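Local coordinates for protein novel antigen receptor (Ginglymostoma cirratum, PDB 4Q97) that forms the first constant domain of the shark heavy-chain antibody IgNAR and probably acts as a structural module of this antigen receptor, at residues 91-96 against 100-105. Numbering follows the deposited sequence.
Sequences SCQVSH and SSNQRK
Gln93 and Asn102 both carry CG anti to the backbone N, at chi1 -171° and -178°, beside the carbonyl carbon. The two already share one face of the sheet as diagonal neighbours, since their direct strand partners are Arg104 and Ser95. These torsions, with a bend of Gln93 at chi2, let the amides meet. The two amide planes are almost parallel, 10° apart. Gln93 CG also packs 3.3 Å from Gln103 O. Arg104 adds a second neighbour to the Gln93 amide. Its CD methylene sits 3.5 Å from Gln93 NE2. The guanidinium leads on beyond the amide, with Gln93 NE2 placed obliquely to its plane.

The backbones are paired antiparallel. Val94 and Gln103 form a tight hydrogen-bonded pair, with Val94 N to Gln103 O at 2.7 Å and Gln103 N to Val94 O at 2.8 Å. His96 and Ser101 form the next such pair. Its bond from His96 N lies in the carbonyl plane of Ser101, whereas Ser101 N sits above the carbonyl plane of His96. The pairing slackens at Cys92 and Lys105: Lys105 N to Cys92 O is 3.3 Å, and the return bond is weak. A water bridges Val94 O and Ser101 OG, donating to the first at 3.0 Å and accepting from the second.

Cys92, Val94 and His96 point to the opposite face from Gln93. Cys92 forms the disulfide with Cys33, and Val94 packs on Val13 of the facing sheet. The His96 imidazole is held by Asn42 O and Tyr39 O. Strand 44-49 pairs with the other edge of strand 89-96.

Two residues, Ser100 and Ser101, stand opposite the single His96. Ser100 has a left-handed backbone, which fits a G1 beta bulge. The whole is the F-G hairpin of an immunoglobulin C1-set beta sandwich, with the F-strand cysteine of the intersheet disulfide.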
ATOM      1  N   SER A  91       5.944 -13.570  -3.967  1.00 31.38           N
ATOM      2  CA  SER A  91       4.612 -13.500  -4.534  1.00 30.64           C
ATOM      3  C   SER A  91       3.591 -13.379  -3.413  1.00 28.76           C
ATOM      4  O   SER A  91       3.763 -13.968  -2.347  1.00 28.43           O
ATOM      5  CB  SER A  91       4.327 -14.738  -5.398  1.00 31.30           C
ATOM      6  OG  SER A  91       4.349 -15.936  -4.629  1.00 32.54           O
ATOM      7  N   CYS A  92       2.558 -12.572  -3.640  1.00 28.15           N
ATOM      8  CA  CYS A  92       1.349 -12.642  -2.834  1.00 28.44           C
ATOM      9  C   CYS A  92       0.243 -13.250  -3.692  1.00 30.07           C
ATOM     10  O   CYS A  92       0.218 -13.094  -4.923  1.00 26.75           O
ATOM     11  CB  CYS A  92       0.929 -11.269  -2.281  1.00 29.22           C
ATOM     12  SG  CYS A  92       0.353 -10.115  -3.543  1.00 29.30           S
ATOM     13  N   GLN A  93      -0.659 -13.950  -3.018  1.00 32.91           N
ATOM     14  CA  GLN A  93      -1.732 -14.671  -3.661  1.00 34.49           C
ATOM     15  C   GLN A  93      -3.042 -14.219  -3.020  1.00 35.25           C
ATOM     16  O   GLN A  93      -3.161 -14.182  -1.791  1.00 34.51           O
ATOM     17  CB  GLN A  93      -1.499 -16.178  -3.511  1.00 40.07           C
ATOM     18  CG  GLN A  93      -2.439 -17.060  -4.316  1.00 47.47           C
ATOM     19  CD  GLN A  93      -1.726 -18.179  -5.065  1.00 54.03           C
ATOM     20  OE1 GLN A  93      -0.667 -18.654  -4.651  1.00 55.35           O
ATOM     21  NE2 GLN A  93      -2.313 -18.606  -6.178  1.00 49.91           N
ATOM     22  N   VAL A  94      -4.006 -13.849  -3.861  1.00 33.01           N
ATOM     23  CA  VAL A  94      -5.292 -13.326  -3.396  1.00 30.62           C
ATOM     24  C   VAL A  94      -6.470 -14.205  -3.835  1.00 30.74           C
ATOM     25  O   VAL A  94      -6.658 -14.476  -5.027  1.00 30.94           O
ATOM     26  CB  VAL A  94      -5.531 -11.874  -3.864  1.00 29.57           C
ATOM     27  CG1 VAL A  94      -6.763 -11.297  -3.172  1.00 26.92           C
ATOM     28  CG2 VAL A  94      -4.306 -11.005  -3.595  1.00 28.61           C
ATOM     29  N   SER A  95      -7.263 -14.634  -2.855  1.00 30.50           N
ATOM     30  CA  SER A  95      -8.421 -15.484  -3.099  1.00 33.22           C
ATOM     31  C   SER A  95      -9.722 -14.763  -2.818  1.00 30.53           C
ATOM     32  O   SER A  95      -9.865 -14.098  -1.792  1.00 27.17           O
ATOM     33  CB  SER A  95      -8.355 -16.759  -2.255  1.00 38.82           C
ATOM     34  OG  SER A  95      -8.332 -17.906  -3.083  1.00 44.74           O
ATOM     35  N   HIS A  96     -10.668 -14.915  -3.739  1.00 29.50           N
ATOM     36  CA  HIS A  96     -11.973 -14.285  -3.640  1.00 29.24           C
ATOM     37  C   HIS A  96     -13.017 -15.309  -4.063  1.00 31.40           C
ATOM     38  O   HIS A  96     -13.280 -15.495  -5.251  1.00 29.78           O
ATOM     39  CB  HIS A  96     -12.015 -13.029  -4.517  1.00 26.46           C
ATOM     40  CG  HIS A  96     -13.196 -12.143  -4.262  1.00 25.75           C
ATOM     41  ND1 HIS A  96     -13.471 -11.605  -3.024  1.00 25.34           N
ATOM     42  CD2 HIS A  96     -14.161 -11.685  -5.092  1.00 24.80           C
ATOM     43  CE1 HIS A  96     -14.563 -10.867  -3.101  1.00 25.58           C
ATOM     44  NE2 HIS A  96     -14.999 -10.897  -4.347  1.00 24.38           N
ATOM     45  N   SER A 100     -14.915 -16.759  -7.485  1.00 34.09           N
ATOM     46  CA  SER A 100     -14.118 -17.961  -7.775  1.00 41.50           C
ATOM     47  C   SER A 100     -12.756 -17.586  -8.357  1.00 42.20           C
ATOM     48  O   SER A 100     -12.313 -18.145  -9.370  1.00 44.15           O
ATOM     49  CB  SER A 100     -14.874 -18.924  -8.706  1.00 44.24           C
ATOM     50  OG  SER A 100     -15.737 -19.778  -7.975  1.00 47.44           O
ATOM     51  N   SER A 101     -12.100 -16.632  -7.704  1.00 41.90           N
ATOM     52  CA  SER A 101     -10.885 -16.039  -8.234  1.00 43.50           C
ATOM     53  C   SER A 101      -9.670 -16.369  -7.382  1.00 41.20           C
ATOM     54  O   SER A 101      -9.701 -16.242  -6.157  1.00 40.78           O
ATOM     55  CB  SER A 101     -11.040 -14.523  -8.352  1.00 40.80           C
ATOM     56  OG  SER A 101     -10.013 -13.960  -9.143  1.00 38.45           O
ATOM     57  N   ASN A 102      -8.606 -16.802  -8.051  1.00 41.11           N
ATOM     58  CA  ASN A 102      -7.314 -16.983  -7.414  1.00 48.15           C
ATOM     59  C   ASN A 102      -6.273 -16.203  -8.183  1.00 47.03           C
ATOM     60  O   ASN A 102      -5.995 -16.496  -9.348  1.00 50.52           O
ATOM     61  CB  ASN A 102      -6.921 -18.461  -7.348  1.00 55.26           C
ATOM     62  CG  ASN A 102      -5.593 -18.681  -6.644  1.00 60.04           C
ATOM     63  OD1 ASN A 102      -4.856 -19.615  -6.962  1.00 68.36           O
ATOM     64  ND2 ASN A 102      -5.279 -17.816  -5.683  1.00 60.31           N
ATOM     65  N   GLN A 103      -5.702 -15.202  -7.528  1.00 41.41           N
ATOM     66  CA  GLN A 103      -4.744 -14.336  -8.184  1.00 37.67           C
ATOM     67  C   GLN A 103      -3.388 -14.326  -7.514  1.00 36.10           C
ATOM     68  O   GLN A 103      -3.273 -14.560  -6.313  1.00 35.00           O
ATOM     69  CB  GLN A 103      -5.299 -12.927  -8.300  1.00 36.75           C
ATOM     70  CG  GLN A 103      -6.073 -12.722  -9.585  1.00 38.28           C
ATOM     71  CD  GLN A 103      -6.497 -11.292  -9.765  1.00 37.08           C
ATOM     72  OE1 GLN A 103      -7.402 -10.824  -9.089  1.00 39.32           O
ATOM     73  NE2 GLN A 103      -5.842 -10.587 -10.679  1.00 39.71           N
ATOM     74  N   ARG A 104      -2.364 -14.061  -8.319  1.00 35.16           N
ATOM     75  CA  ARG A 104      -0.989 -13.981  -7.849  1.00 36.54           C
ATOM     76  C   ARG A 104      -0.149 -13.035  -8.704  1.00 36.63           C
ATOM     77  O   ARG A 104      -0.289 -12.986  -9.929  1.00 40.16           O
ATOM     78  CB  ARG A 104      -0.350 -15.372  -7.813  1.00 37.75           C
ATOM     79  CG  ARG A 104      -0.425 -16.131  -9.125  1.00 49.41           C
ATOM     80  CD  ARG A 104      -0.311 -17.626  -8.897  1.00 64.12           C
ATOM     81  NE  ARG A 104      -1.149 -18.373  -9.833  1.00 78.02           N
ATOM     82  CZ  ARG A 104      -0.717 -18.946 -10.954  1.00 87.50           C
ATOM     83  NH1 ARG A 104      -1.576 -19.600 -11.725  1.00 96.63           N
ATOM     84  NH2 ARG A 104       0.561 -18.873 -11.310  1.00 83.42           N
ATOM     85  N   LYS A 105       0.715 -12.277  -8.037  1.00 34.34           N
ATOM     86  CA  LYS A 105       1.734 -11.470  -8.701  1.00 31.91           C
ATOM     87  C   LYS A 105       3.085 -11.781  -8.084  1.00 31.37           C
ATOM     88  O   LYS A 105       3.193 -11.984  -6.874  1.00 31.24           O
ATOM     89  CB  LYS A 105       1.425  -9.978  -8.558  1.00 29.03           C
ATOM     90  CG  LYS A 105       0.180  -9.518  -9.300  1.00 28.25           C
ATOM     91  CD  LYS A 105       0.432  -9.336 -10.790  1.00 29.48           C
ATOM     92  CE  LYS A 105      -0.629  -8.439 -11.410  1.00 29.10           C
ATOM     93  NZ  LYS A 105      -0.112  -7.726 -12.609  1.00 28.58           N
TER
HETATM   94  O   HOH W   1      -8.368 -13.001  -6.966  1.00 33.48           O
HETATM   95  O   HOH W   2      -9.242 -19.335  -5.235  1.00 51.73           O